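Local coordinates for anopheles Plasmodium-responsive Leucine-rich repeat protein 1B (Anopheles gambiae, PDB 4XGO) that probably acts in the mosquito's response to Plasmodium as a leucine-rich repeat protein related to, and possibly interacting with, LRIM1, at residues A[53-58]-A[75-80]; A[58-63]-A[82-87]; A[324-329]-A[337-342]; A[282-287]-A[301-306]. All blocks are in the same frame, centred on the assembly; numbering follows the deposited sequence.

Interaction 1: residues A[53-58]-A[75-80]; sequences YMRFNV and VLMLDR. With ACT (acetate ion), chain F.
D79 OD2 accepts a salt-bridged hydrogen bond from R55 NE at 3.0 Å, while the hydroxyls of S101 and S103 hold OD1. The guanidinium meets OD2 from above the carboxylate plane, the two flat groups standing 82° apart. A bend at chi3 (81°) in R55 places NE against D79 OD2 and sends NH2 on to an acetate oxygen; NH1 reaches the carbonyl of G32 of the second subunit. R80 holds the other acetate oxygen, OXT, with NE at 2.8 Å, and its CG lies 3.5 Å from CE1 of F56. That ring, whose plane is only 12° from the R80 guanidinium, stacks on F56 of the second subunit. On the other side of the backbone, M54 CB touches L78 CD2 at 3.7 Å, flexible and branched apolar chains suiting the repeat interior. M54 N to M77 O, at 2.8 Å, belongs to the parallel pairing of Y53 with M77; F56 N to D79 O carries the backbone bonding on past the strand end. The concave surface thus combines a fixed aspartate with two arginines whose charge D79 and the acetate, probably from the crystallisation liquor, would partly offset, which would make this patch near the subunit interface attractive to anions.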
loop_
_atom_site.group_PDB
_atom_site.type_symbol
_atom_site.label_atom_id
_atom_site.label_comp_id
_atom_site.label_asym_id
_atom_site.label_seq_id
_atom_site.Cartn_x
_atom_site.Cartn_y
_atom_site.Cartn_z
ATOM N N TYR A 53 16.309 -9.541 10.379
ATOM C CA TYR A 53 15.148 -9.123 9.603
ATOM C C TYR A 53 14.033 -8.690 10.537
ATOM O O TYR A 53 13.549 -9.501 11.340
ATOM C CB TYR A 53 14.657 -10.255 8.704
ATOM C CG TYR A 53 15.685 -10.941 7.842
ATOM C CD1 TYR A 53 16.780 -10.261 7.336
ATOM C CD2 TYR A 53 15.518 -12.288 7.482
ATOM C CE1 TYR A 53 17.691 -10.876 6.507
ATOM C CE2 TYR A 53 16.418 -12.921 6.638
ATOM C CZ TYR A 53 17.503 -12.228 6.163
ATOM O OH TYR A 53 18.404 -12.845 5.318
ATOM N N MET A 54 13.657 -7.403 10.470
ATOM C CA MET A 54 12.549 -6.858 11.276
ATOM C C MET A 54 11.564 -6.050 10.414
ATOM O O MET A 54 10.959 -5.058 10.856
ATOM C CB MET A 54 13.096 -6.024 12.455
ATOM C CG MET A 54 13.976 -6.833 13.375
ATOM S SD MET A 54 14.503 -5.886 14.830
ATOM C CE MET A 54 15.927 -5.069 14.184
ATOM N N ARG A 55 11.370 -6.532 9.193
ATOM C CA ARG A 55 10.471 -5.901 8.224
ATOM C C ARG A 55 9.000 -6.146 8.621
ATOM O O ARG A 55 8.691 -7.125 9.296
ATOM C CB ARG A 55 10.662 -6.532 6.832
ATOM C CG ARG A 55 12.082 -6.643 6.282
ATOM C CD ARG A 55 12.080 -7.453 4.971
ATOM N NE ARG A 55 11.684 -6.583 3.863
ATOM C CZ ARG A 55 11.030 -6.934 2.760
ATOM N NH1 ARG A 55 10.628 -8.171 2.531
ATOM N NH2 ARG A 55 10.747 -6.003 1.866
ATOM N N PHE A 56 8.120 -5.230 8.212
ATOM C CA PHE A 56 6.676 -5.370 8.376
ATOM C C PHE A 56 6.268 -5.493 9.838
ATOM O O PHE A 56 5.466 -6.357 10.208
ATOM C CB PHE A 56 6.133 -6.563 7.573
ATOM C CG PHE A 56 6.491 -6.529 6.115
ATOM C CD1 PHE A 56 5.783 -5.740 5.245
ATOM C CD2 PHE A 56 7.495 -7.341 5.616
ATOM C CE1 PHE A 56 6.082 -5.740 3.889
ATOM C CE2 PHE A 56 7.811 -7.337 4.270
ATOM C CZ PHE A 56 7.112 -6.531 3.412
ATOM N N ASN A 57 6.828 -4.625 10.666
ATOM C CA ASN A 57 6.413 -4.525 12.052
ATOM C C ASN A 57 5.814 -3.142 12.264
ATOM O O ASN A 57 5.400 -2.480 11.305
ATOM C CB ASN A 57 7.614 -4.817 12.963
ATOM C CG ASN A 57 7.933 -6.300 13.052
ATOM O OD1 ASN A 57 7.128 -7.101 13.563
ATOM N ND2 ASN A 57 9.102 -6.675 12.575
ATOM N N VAL A 58 5.752 -2.682 13.508
ATOM C CA VAL A 58 5.214 -1.348 13.775
ATOM C C VAL A 58 6.180 -0.576 14.670
ATOM O O VAL A 58 5.769 0.129 15.592
ATOM C CB VAL A 58 3.780 -1.409 14.365
ATOM C CG1 VAL A 58 2.782 -1.776 13.269
ATOM C CG2 VAL A 58 3.694 -2.394 15.510
ATOM N N VAL A 75 23.660 -7.684 7.661
ATOM C CA VAL A 75 22.425 -7.345 6.927
ATOM C C VAL A 75 21.359 -6.946 7.921
ATOM O O VAL A 75 21.113 -7.682 8.873
ATOM C CB VAL A 75 21.907 -8.551 6.110
ATOM C CG1 VAL A 75 20.615 -8.195 5.375
ATOM C CG2 VAL A 75 22.954 -9.009 5.110
ATOM N N LEU A 76 20.778 -5.762 7.741
ATOM C CA LEU A 76 19.694 -5.289 8.583
ATOM C C LEU A 76 18.561 -4.818 7.679
ATOM O O LEU A 76 18.768 -3.936 6.875
ATOM C CB LEU A 76 20.159 -4.138 9.478
ATOM C CG LEU A 76 19.099 -3.496 10.363
ATOM C CD1 LEU A 76 18.610 -4.464 11.420
ATOM C CD2 LEU A 76 19.635 -2.237 11.019
ATOM N N MET A 77 17.379 -5.400 7.871
ATOM C CA MET A 77 16.212 -5.034 7.075
ATOM C C MET A 77 15.095 -4.592 7.991
ATOM O O MET A 77 14.601 -5.364 8.847
ATOM C CB MET A 77 15.793 -6.198 6.190
ATOM C CG MET A 77 16.944 -6.691 5.341
ATOM S SD MET A 77 16.402 -7.765 4.020
ATOM C CE MET A 77 16.021 -6.560 2.752
ATOM N N LEU A 78 14.734 -3.315 7.845
ATOM C CA LEU A 78 13.722 -2.681 8.673
ATOM C C LEU A 78 12.677 -2.002 7.822
ATOM O O LEU A 78 12.009 -1.072 8.282
ATOM C CB LEU A 78 14.383 -1.657 9.613
ATOM C CG LEU A 78 14.832 -2.306 10.911
ATOM C CD1 LEU A 78 15.899 -1.447 11.564
ATOM C CD2 LEU A 78 13.619 -2.456 11.810
ATOM N N ASP A 79 12.471 -2.534 6.618
ATOM C CA ASP A 79 11.460 -1.983 5.709
ATOM C C ASP A 79 10.085 -2.113 6.327
ATOM O O ASP A 79 9.817 -3.069 7.058
ATOM C CB ASP A 79 11.468 -2.676 4.355
ATOM C CG ASP A 79 12.851 -2.970 3.867
ATOM O OD1 ASP A 79 13.490 -2.115 3.211
ATOM O OD2 ASP A 79 13.309 -4.086 4.182
ATOM N N ARG A 80 9.214 -1.153 6.032
ATOM C CA ARG A 80 7.815 -1.206 6.447
ATOM C C ARG A 80 7.673 -1.171 7.954
ATOM O O ARG A 80 7.179 -2.121 8.573
ATOM C CB ARG A 80 7.102 -2.442 5.872
ATOM C CG ARG A 80 7.005 -2.419 4.371
ATOM C CD ARG A 80 5.824 -1.590 3.946
ATOM N NE ARG A 80 5.727 -1.594 2.493
ATOM C CZ ARG A 80 4.812 -0.938 1.800
ATOM N NH1 ARG A 80 3.901 -0.184 2.415
ATOM N NH2 ARG A 80 4.832 -1.016 0.474
HETATM C C ACT F . 8.321 -3.413 0.791
HETATM O O ACT F . 8.774 -4.513 0.415
HETATM O OXT ACT F . 7.132 -3.057 0.615
HETATM C CH3 ACT F . 9.256 -2.501 1.498
#

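Interaction 2: residues A[58-63]-A[82-87]; sequences VIRYLP and DLSSLP
R60 reaches across to S84 with its guanidinium edge, NH1 bonding to OG at 2.7 Å close to the guanidinium plane. The chain gets there because CG lies opposite the backbone N (chi1 -178°) and the chain then folds at chi2 (71°), which carries CD past the carbonyl of D82; NH1 adds a weak bond to D82 O. Y61 covers one face of the same guanidinium, CE1 sitting over its centre, so the long arginine has the ring over its face and the small hydroxyl at its edge. Inside the coil aliphatic residues take over. I59 and L83 lie side by side and point the same way, I59 CG2 to L83 CD2 at 4.0 Å. L62 crosses L83 at about a right angle. It runs alongside L86, with L62 CD1 to L86 CD2 at 4.1 Å. P87 brings its CG to 3.4 Å from L62 O, a compact ring set against a backbone carbonyl. D82 N donates to I59 O at 2.8 Å, and one water joins L62 N to S85 O where the backbones stand apart. Two segments running only 8° apart, with branched aliphatic residues turned inward at matching positions, are characteristic of successive coils of a leucine-rich repeat solenoid.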
loop_
_atom_site.group_PDB
_atom_site.type_symbol
_atom_site.label_atom_id
_atom_site.label_comp_id
_atom_site.label_asym_id
_atom_site.label_seq_id
_atom_site.Cartn_x
_atom_site.Cartn_y
_atom_site.Cartn_z
ATOM N N VAL A 58 5.752 -2.682 13.508
ATOM C CA VAL A 58 5.214 -1.348 13.775
ATOM C C VAL A 58 6.180 -0.576 14.670
ATOM O O VAL A 58 5.769 0.129 15.592
ATOM C CB VAL A 58 3.780 -1.409 14.365
ATOM C CG1 VAL A 58 2.782 -1.776 13.269
ATOM C CG2 VAL A 58 3.694 -2.394 15.510
ATOM N N ILE A 59 7.463 -0.686 14.355
ATOM C CA ILE A 59 8.514 -0.126 15.178
ATOM C C ILE A 59 8.538 1.390 14.983
ATOM O O ILE A 59 8.625 1.883 13.858
ATOM C CB ILE A 59 9.890 -0.738 14.844
ATOM C CG1 ILE A 59 9.911 -2.246 15.150
ATOM C CG2 ILE A 59 10.993 -0.022 15.614
ATOM C CD1 ILE A 59 10.996 -3.005 14.405
ATOM N N ARG A 60 8.444 2.122 16.094
ATOM C CA ARG A 60 8.387 3.592 16.062
ATOM C C ARG A 60 9.736 4.247 16.355
ATOM O O ARG A 60 10.050 5.303 15.791
ATOM C CB ARG A 60 7.321 4.076 17.046
ATOM C CG ARG A 60 7.122 5.572 17.093
ATOM C CD ARG A 60 6.444 6.133 15.861
ATOM N NE ARG A 60 6.488 7.595 15.904
ATOM C CZ ARG A 60 7.502 8.341 15.472
ATOM N NH1 ARG A 60 8.586 7.782 14.931
ATOM N NH2 ARG A 60 7.428 9.666 15.582
ATOM N N TYR A 61 10.515 3.632 17.245
ATOM C CA TYR A 61 11.846 4.118 17.631
ATOM C C TYR A 61 12.817 2.971 17.774
ATOM O O TYR A 61 12.426 1.862 18.149
ATOM C CB TYR A 61 11.807 4.815 19.003
ATOM C CG TYR A 61 10.759 5.865 19.128
ATOM C CD1 TYR A 61 10.925 7.111 18.532
ATOM C CD2 TYR A 61 9.594 5.620 19.846
ATOM C CE1 TYR A 61 9.945 8.088 18.644
ATOM C CE2 TYR A 61 8.613 6.588 19.964
ATOM C CZ TYR A 61 8.793 7.813 19.368
ATOM O OH TYR A 61 7.808 8.767 19.488
ATOM N N LEU A 62 14.086 3.243 17.482
ATOM C CA LEU A 62 15.174 2.342 17.818
ATOM C C LEU A 62 15.971 2.939 18.984
ATOM O O LEU A 62 16.389 4.092 18.896
ATOM C CB LEU A 62 16.128 2.172 16.646
ATOM C CG LEU A 62 15.605 1.504 15.374
ATOM C CD1 LEU A 62 16.695 1.576 14.318
ATOM C CD2 LEU A 62 15.190 0.067 15.602
ATOM N N PRO A 63 16.209 2.155 20.044
ATOM C CA PRO A 63 17.134 2.645 21.078
ATOM C C PRO A 63 18.541 2.839 20.496
ATOM O O PRO A 63 18.979 2.034 19.690
ATOM C CB PRO A 63 17.122 1.531 22.129
ATOM C CG PRO A 63 15.944 0.677 21.808
ATOM C CD PRO A 63 15.705 0.803 20.340
ATOM N N ASP A 82 7.612 2.259 11.258
ATOM C CA ASP A 82 7.128 3.606 11.501
ATOM C C ASP A 82 8.226 4.529 12.011
ATOM O O ASP A 82 7.954 5.470 12.740
ATOM C CB ASP A 82 5.978 3.551 12.508
ATOM C CG ASP A 82 4.799 2.764 11.989
ATOM O OD1 ASP A 82 4.511 2.844 10.786
ATOM O OD2 ASP A 82 4.143 2.069 12.775
ATOM N N LEU A 83 9.460 4.303 11.597
ATOM C CA LEU A 83 10.565 5.129 12.066
ATOM C C LEU A 83 10.509 6.505 11.401
ATOM O O LEU A 83 10.239 6.610 10.201
ATOM C CB LEU A 83 11.903 4.477 11.762
ATOM C CG LEU A 83 12.112 3.107 12.414
ATOM C CD1 LEU A 83 13.268 2.438 11.720
ATOM C CD2 LEU A 83 12.368 3.267 13.904
ATOM N N SER A 84 10.733 7.552 12.196
ATOM C CA SER A 84 10.829 8.919 11.662
ATOM C C SER A 84 12.257 9.478 11.737
ATOM O O SER A 84 12.583 10.436 11.041
ATOM C CB SER A 84 9.824 9.855 12.343
ATOM O OG SER A 84 9.949 9.796 13.747
ATOM N N SER A 85 13.117 8.867 12.549
ATOM C CA SER A 85 14.519 9.273 12.621
ATOM C C SER A 85 15.380 8.126 13.119
ATOM O O SER A 85 14.862 7.141 13.664
ATOM C CB SER A 85 14.680 10.482 13.553
ATOM O OG SER A 85 14.421 10.123 14.894
ATOM N N LEU A 86 16.690 8.256 12.933
ATOM C CA LEU A 86 17.641 7.314 13.517
ATOM C C LEU A 86 18.422 8.054 14.591
ATOM O O LEU A 86 18.835 9.190 14.368
ATOM C CB LEU A 86 18.595 6.786 12.459
ATOM C CG LEU A 86 17.915 6.010 11.325
ATOM C CD1 LEU A 86 18.924 5.585 10.281
ATOM C CD2 LEU A 86 17.191 4.818 11.905
ATOM N N PRO A 87 18.614 7.425 15.751
ATOM C CA PRO A 87 19.327 8.105 16.842
ATOM C C PRO A 87 20.834 8.133 16.631
ATOM O O PRO A 87 21.362 7.287 15.917
ATOM C CB PRO A 87 18.979 7.257 18.042
ATOM C CG PRO A 87 18.859 5.896 17.477
ATOM C CD PRO A 87 18.167 6.082 16.158
HETATM O O HOH W 1 11.784 7.272 14.924
HETATM O O HOH W 2 14.534 5.844 16.163
#

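Interaction 3: residues A[324-329]-A[337-342]; sequences DADQHC and HGLCCK
The loop 324-329 and the start of strand 339-342 meet through one direct backbone bond, D326 N to G338 O at 2.8 Å, nearly in line with the carbonyl. A water extends the pairing by donating to both D324 O and H337 O. G338 has a positive phi (81°), which glycine adopts readily, and a CB on it would come tightly against A325 CB; the latter touches G338 O at 3.3 Å. The side chain of D326 supplies the next rung: OD2 accepts C340 N at 2.8 Å in an almost straight bond of 177°, met on the anti side of the carboxylate. Its OD1 bonds to the backbone N of H302, so one aspartate ties the strand to the last repeat turn. L339 CD2 merely borders D326 OD2 and D324 O, while L310 and F314 of helix 307-316 pack on its side chain. C329 and C340 close the contact covalently, with an SG-SG bond of 2.1 Å and a near-perpendicular disulfide torsion of -90°. The next residue, C341, is linked to C307. Two disulfides fastening a short helix and loops over the end of the repeats are the hallmark of a cysteine-rich C-terminal cap of a leucine-rich repeat domain.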
loop_
_atom_site.group_PDB
_atom_site.type_symbol
_atom_site.label_atom_id
_atom_site.label_comp_id
_atom_site.label_asym_id
_atom_site.label_seq_id
_atom_site.Cartn_x
_atom_site.Cartn_y
_atom_site.Cartn_z
ATOM N N ASP A 324 3.648 2.965 -34.607
ATOM C CA ASP A 324 2.498 3.733 -34.171
ATOM C C ASP A 324 1.784 4.433 -35.299
ATOM O O ASP A 324 2.250 4.452 -36.442
ATOM C CB ASP A 324 2.854 4.681 -33.015
ATOM C CG ASP A 324 3.656 5.900 -33.447
ATOM O OD1 ASP A 324 4.229 5.945 -34.560
ATOM O OD2 ASP A 324 3.730 6.817 -32.601
ATOM N N ALA A 325 0.612 4.956 -34.972
ATOM C CA ALA A 325 -0.246 5.616 -35.948
ATOM C C ALA A 325 -1.106 6.654 -35.281
ATOM O O ALA A 325 -1.374 6.567 -34.083
ATOM C CB ALA A 325 -1.157 4.594 -36.612
ATOM N N ASP A 326 -1.571 7.596 -36.086
ATOM C CA ASP A 326 -2.587 8.544 -35.668
ATOM C C ASP A 326 -3.940 7.922 -36.021
ATOM O O ASP A 326 -4.013 7.053 -36.889
ATOM C CB ASP A 326 -2.425 9.867 -36.401
ATOM C CG ASP A 326 -1.192 10.638 -35.973
ATOM O OD1 ASP A 326 -1.054 10.883 -34.746
ATOM O OD2 ASP A 326 -0.373 10.998 -36.853
ATOM N N GLN A 327 -4.992 8.352 -35.341
ATOM C CA GLN A 327 -6.341 7.842 -35.601
ATOM C C GLN A 327 -7.110 8.792 -36.494
ATOM O O GLN A 327 -7.645 8.389 -37.533
ATOM C CB GLN A 327 -7.096 7.620 -34.284
ATOM C CG GLN A 327 -7.213 6.165 -33.877
ATOM C CD GLN A 327 -5.880 5.491 -33.615
ATOM O OE1 GLN A 327 -4.904 6.124 -33.202
ATOM N NE2 GLN A 327 -5.843 4.183 -33.832
ATOM N N HIS A 328 -7.152 10.056 -36.089
ATOM C CA HIS A 328 -7.877 11.103 -36.805
ATOM C C HIS A 328 -6.939 12.291 -36.940
ATOM O O HIS A 328 -6.069 12.469 -36.109
ATOM C CB HIS A 328 -9.103 11.529 -36.012
ATOM C CG HIS A 328 -9.987 10.393 -35.609
ATOM N ND1 HIS A 328 -10.634 9.592 -36.528
ATOM C CD2 HIS A 328 -10.337 9.924 -34.388
ATOM C CE1 HIS A 328 -11.339 8.675 -35.889
ATOM N NE2 HIS A 328 -11.175 8.855 -34.590
ATOM N N CYS A 329 -7.106 13.081 -37.990
ATOM C CA CYS A 329 -6.201 14.188 -38.261
ATOM C C CYS A 329 -6.946 15.484 -38.136
ATOM O O CYS A 329 -8.154 15.540 -38.378
ATOM C CB CYS A 329 -5.637 14.109 -39.676
ATOM S SG CYS A 329 -4.676 12.606 -39.954
ATOM N N HIS A 337 0.426 6.450 -44.619
ATOM C CA HIS A 337 0.855 5.264 -43.865
ATOM C C HIS A 337 0.477 5.331 -42.384
ATOM O O HIS A 337 1.283 5.021 -41.494
ATOM C CB HIS A 337 2.355 5.013 -44.034
ATOM C CG HIS A 337 2.745 4.656 -45.436
ATOM N ND1 HIS A 337 3.290 5.569 -46.312
ATOM C CD2 HIS A 337 2.647 3.493 -46.120
ATOM C CE1 HIS A 337 3.518 4.982 -47.475
ATOM N NE2 HIS A 337 3.136 3.721 -47.385
ATOM N N GLY A 338 -0.758 5.741 -42.129
ATOM C CA GLY A 338 -1.276 5.785 -40.782
ATOM C C GLY A 338 -0.892 6.991 -39.934
ATOM O O GLY A 338 -1.268 7.053 -38.766
ATOM N N LEU A 339 -0.165 7.942 -40.515
ATOM C CA LEU A 339 0.316 9.127 -39.770
ATOM C C LEU A 339 -0.150 10.418 -40.436
ATOM O O LEU A 339 -0.093 10.549 -41.661
ATOM C CB LEU A 339 1.843 9.104 -39.697
ATOM C CG LEU A 339 2.409 8.002 -38.801
ATOM C CD1 LEU A 339 3.830 7.656 -39.227
ATOM C CD2 LEU A 339 2.365 8.396 -37.331
ATOM N N CYS A 340 -0.584 11.394 -39.638
ATOM C CA CYS A 340 -1.140 12.631 -40.191
ATOM C C CYS A 340 -0.063 13.517 -40.790
ATOM O O CYS A 340 1.006 13.690 -40.197
ATOM C CB CYS A 340 -1.856 13.446 -39.120
ATOM S SG CYS A 340 -3.271 12.571 -38.453
ATOM N N CYS A 341 -0.346 14.101 -41.944
ATOM C CA CYS A 341 0.558 15.074 -42.511
ATOM C C CYS A 341 -0.179 16.036 -43.418
ATOM O O CYS A 341 -1.255 15.726 -43.941
ATOM C CB CYS A 341 1.704 14.382 -43.267
ATOM S SG CYS A 341 1.180 13.536 -44.794
ATOM N N LYS A 342 0.426 17.203 -43.606
ATOM C CA LYS A 342 -0.137 18.259 -44.445
ATOM C C LYS A 342 0.727 18.432 -45.673
ATOM O O LYS A 342 1.950 18.468 -45.578
ATOM C CB LYS A 342 -0.187 19.556 -43.647
ATOM C CG LYS A 342 -0.778 20.756 -44.376
ATOM C CD LYS A 342 -0.740 21.963 -43.465
ATOM C CE LYS A 342 -1.380 23.182 -44.108
ATOM N NZ LYS A 342 -0.944 24.405 -43.368
HETATM O O HOH W 3 1.092 3.458 -39.051
#

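Interaction 4: residues A[282-287]-A[301-306]; sequences NSIVTF and SHNDWD
W305 lays the six-membered end of its indole against I284, with CZ3 3.6 Å from CG2, while F287 CB meets the indole edge near its plane. The two segments belong to the final turns of the leucine-rich repeat solenoid, where W305 leads into the C-terminal cap. Its broad ring suits this junction: I284 O lies over one face, as does CB of N303 from its own segment, and L310 of helix 307-316 also packs on it. NE1 is satisfied by L300 O. N303 serves as a rung of the asparagine ladder familiar from such repeats. With CG beside the backbone N (chi1 -84°), its OD1 receives I284 N at 3.0 Å, and ND2 bonds to the carbonyls of L300 and L279; a short amide that can both donate and accept thus bonds backbone groups of neighbouring coils. N282 does the same one coil earlier, binding L261 N and L256 O. V285 crosses D304, its CG2 against D304 O at 3.5 Å. D304 OD1 forms a salt bridge with K330, and a water donates to OD2 while also bonding S283 OG. D306 occupies the N-cap position of helix 307-316, its OD2 accepting S309 N, and its own backbone N gives V285 O a nearly straight 2.8 Å hydrogen bond, in the carbonyl plane and on a lone pair.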
loop_
_atom_site.group_PDB
_atom_site.type_symbol
_atom_site.label_atom_id
_atom_site.label_comp_id
_atom_site.label_asym_id
_atom_site.label_seq_id
_atom_site.Cartn_x
_atom_site.Cartn_y
_atom_site.Cartn_z
ATOM N N ASN A 282 4.913 15.326 -30.008
ATOM C CA ASN A 282 5.724 16.542 -30.083
ATOM C C ASN A 282 5.052 17.451 -31.134
ATOM O O ASN A 282 3.862 17.279 -31.419
ATOM C CB ASN A 282 7.165 16.175 -30.425
ATOM C CG ASN A 282 7.961 15.719 -29.225
ATOM O OD1 ASN A 282 8.265 16.525 -28.358
ATOM N ND2 ASN A 282 8.365 14.434 -29.193
ATOM N N SER A 283 5.784 18.419 -31.685
ATOM C CA SER A 283 5.253 19.318 -32.700
ATOM C C SER A 283 6.189 19.301 -33.912
ATOM O O SER A 283 6.418 20.314 -34.542
ATOM C CB SER A 283 5.116 20.714 -32.113
ATOM O OG SER A 283 4.172 20.742 -31.044
ATOM N N ILE A 284 6.725 18.130 -34.229
ATOM C CA ILE A 284 7.764 18.025 -35.252
ATOM C C ILE A 284 7.128 18.136 -36.648
ATOM O O ILE A 284 6.090 17.549 -36.913
ATOM C CB ILE A 284 8.554 16.721 -35.117
ATOM C CG1 ILE A 284 9.284 16.724 -33.774
ATOM C CG2 ILE A 284 9.578 16.582 -36.237
ATOM C CD1 ILE A 284 9.708 15.339 -33.326
ATOM N N VAL A 285 7.765 18.910 -37.523
ATOM C CA VAL A 285 7.240 19.141 -38.875
ATOM C C VAL A 285 8.069 18.396 -39.926
ATOM O O VAL A 285 7.525 17.739 -40.838
ATOM C CB VAL A 285 7.219 20.660 -39.173
ATOM C CG1 VAL A 285 6.837 20.952 -40.629
ATOM C CG2 VAL A 285 6.287 21.370 -38.199
ATOM N N THR A 286 9.385 18.541 -39.830
ATOM C CA THR A 286 10.301 17.805 -40.679
ATOM C C THR A 286 11.341 17.120 -39.799
ATOM O O THR A 286 11.693 17.608 -38.743
ATOM C CB THR A 286 10.990 18.709 -41.732
ATOM O OG1 THR A 286 11.881 19.633 -41.093
ATOM C CG2 THR A 286 9.964 19.483 -42.521
ATOM N N PHE A 287 11.827 15.990 -40.272
ATOM C CA PHE A 287 12.844 15.220 -39.582
ATOM C C PHE A 287 13.471 14.286 -40.613
ATOM O O PHE A 287 12.792 13.839 -41.531
ATOM C CB PHE A 287 12.203 14.407 -38.454
ATOM C CG PHE A 287 13.174 13.557 -37.701
ATOM C CD1 PHE A 287 14.144 14.134 -36.906
ATOM C CD2 PHE A 287 13.129 12.172 -37.813
ATOM C CE1 PHE A 287 15.053 13.339 -36.215
ATOM C CE2 PHE A 287 14.037 11.377 -37.140
ATOM C CZ PHE A 287 14.990 11.955 -36.334
ATOM N N SER A 301 3.800 9.365 -34.129
ATOM C CA SER A 301 2.438 9.887 -34.105
ATOM C C SER A 301 2.336 11.138 -33.244
ATOM O O SER A 301 3.261 11.455 -32.470
ATOM C CB SER A 301 1.424 8.832 -33.619
ATOM O OG SER A 301 1.679 8.470 -32.276
ATOM N N HIS A 302 1.222 11.858 -33.410
ATOM C CA HIS A 302 0.935 13.069 -32.654
ATOM C C HIS A 302 2.051 14.103 -32.806
ATOM O O HIS A 302 2.660 14.535 -31.814
ATOM C CB HIS A 302 0.683 12.731 -31.192
ATOM C CG HIS A 302 -0.510 11.855 -31.011
ATOM N ND1 HIS A 302 -1.761 12.364 -30.733
ATOM C CD2 HIS A 302 -0.665 10.518 -31.145
ATOM C CE1 HIS A 302 -2.630 11.371 -30.661
ATOM N NE2 HIS A 302 -1.990 10.242 -30.905
ATOM N N ASN A 303 2.319 14.437 -34.071
ATOM C CA ASN A 303 3.237 15.504 -34.428
ATOM C C ASN A 303 2.543 16.466 -35.386
ATOM O O ASN A 303 1.320 16.607 -35.309
ATOM C CB ASN A 303 4.555 14.926 -34.950
ATOM C CG ASN A 303 5.512 14.571 -33.816
ATOM O OD1 ASN A 303 6.055 15.455 -33.158
ATOM N ND2 ASN A 303 5.696 13.289 -33.561
ATOM N N ASP A 304 3.302 17.178 -36.222
ATOM C CA ASP A 304 2.729 18.130 -37.179
ATOM C C ASP A 304 3.416 17.989 -38.531
ATOM O O ASP A 304 3.904 18.966 -39.105
ATOM C CB ASP A 304 2.888 19.554 -36.654
ATOM C CG ASP A 304 2.005 19.828 -35.467
ATOM O OD1 ASP A 304 0.779 20.021 -35.661
ATOM O OD2 ASP A 304 2.528 19.853 -34.334
ATOM N N TRP A 305 3.417 16.769 -39.054
ATOM C CA TRP A 305 4.290 16.393 -40.178
ATOM C C TRP A 305 3.980 17.087 -41.489
ATOM O O TRP A 305 2.822 17.195 -41.897
ATOM C CB TRP A 305 4.204 14.879 -40.474
ATOM C CG TRP A 305 4.724 14.058 -39.390
ATOM C CD1 TRP A 305 4.012 13.246 -38.546
ATOM C CD2 TRP A 305 6.084 13.976 -38.971
ATOM N NE1 TRP A 305 4.853 12.659 -37.639
ATOM C CE2 TRP A 305 6.130 13.091 -37.873
ATOM C CE3 TRP A 305 7.270 14.560 -39.419
ATOM C CZ2 TRP A 305 7.317 12.801 -37.198
ATOM C CZ3 TRP A 305 8.450 14.264 -38.746
ATOM C CH2 TRP A 305 8.469 13.379 -37.679
ATOM N N ASP A 306 5.043 17.499 -42.162
ATOM C CA ASP A 306 5.007 17.824 -43.586
ATOM C C ASP A 306 5.033 16.492 -44.358
ATOM O O ASP A 306 5.855 15.612 -44.072
ATOM C CB ASP A 306 6.225 18.696 -43.886
ATOM C CG ASP A 306 6.476 18.882 -45.338
ATOM O OD1 ASP A 306 5.817 19.768 -45.931
ATOM O OD2 ASP A 306 7.370 18.193 -45.865
HETATM O O HOH W 4 1.339 20.671 -32.023
#

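In the fold
Along the chain interactions 1 and 2 come first and have alternating segments: they share V58, their centres lie 11 Å apart, and I59 packs against L78 to join them. Interaction 1 pairs neighbouring parallel strands 51-53 and 75-77, and interaction 2 follows the same coils away from them. Interactions 4 and 3 follow in that order at the other end, centres 10 Å apart, joined by D324 with S301 and D326 with H302, and by the adjacent strands 305-306 and 339-342. The two pairs sit on opposite sides of the chain's centre, more than 50 Å apart between centres; one pair belongs to the early repeats, where interaction 1 also meets the second subunit, and the other to the C-terminal closure.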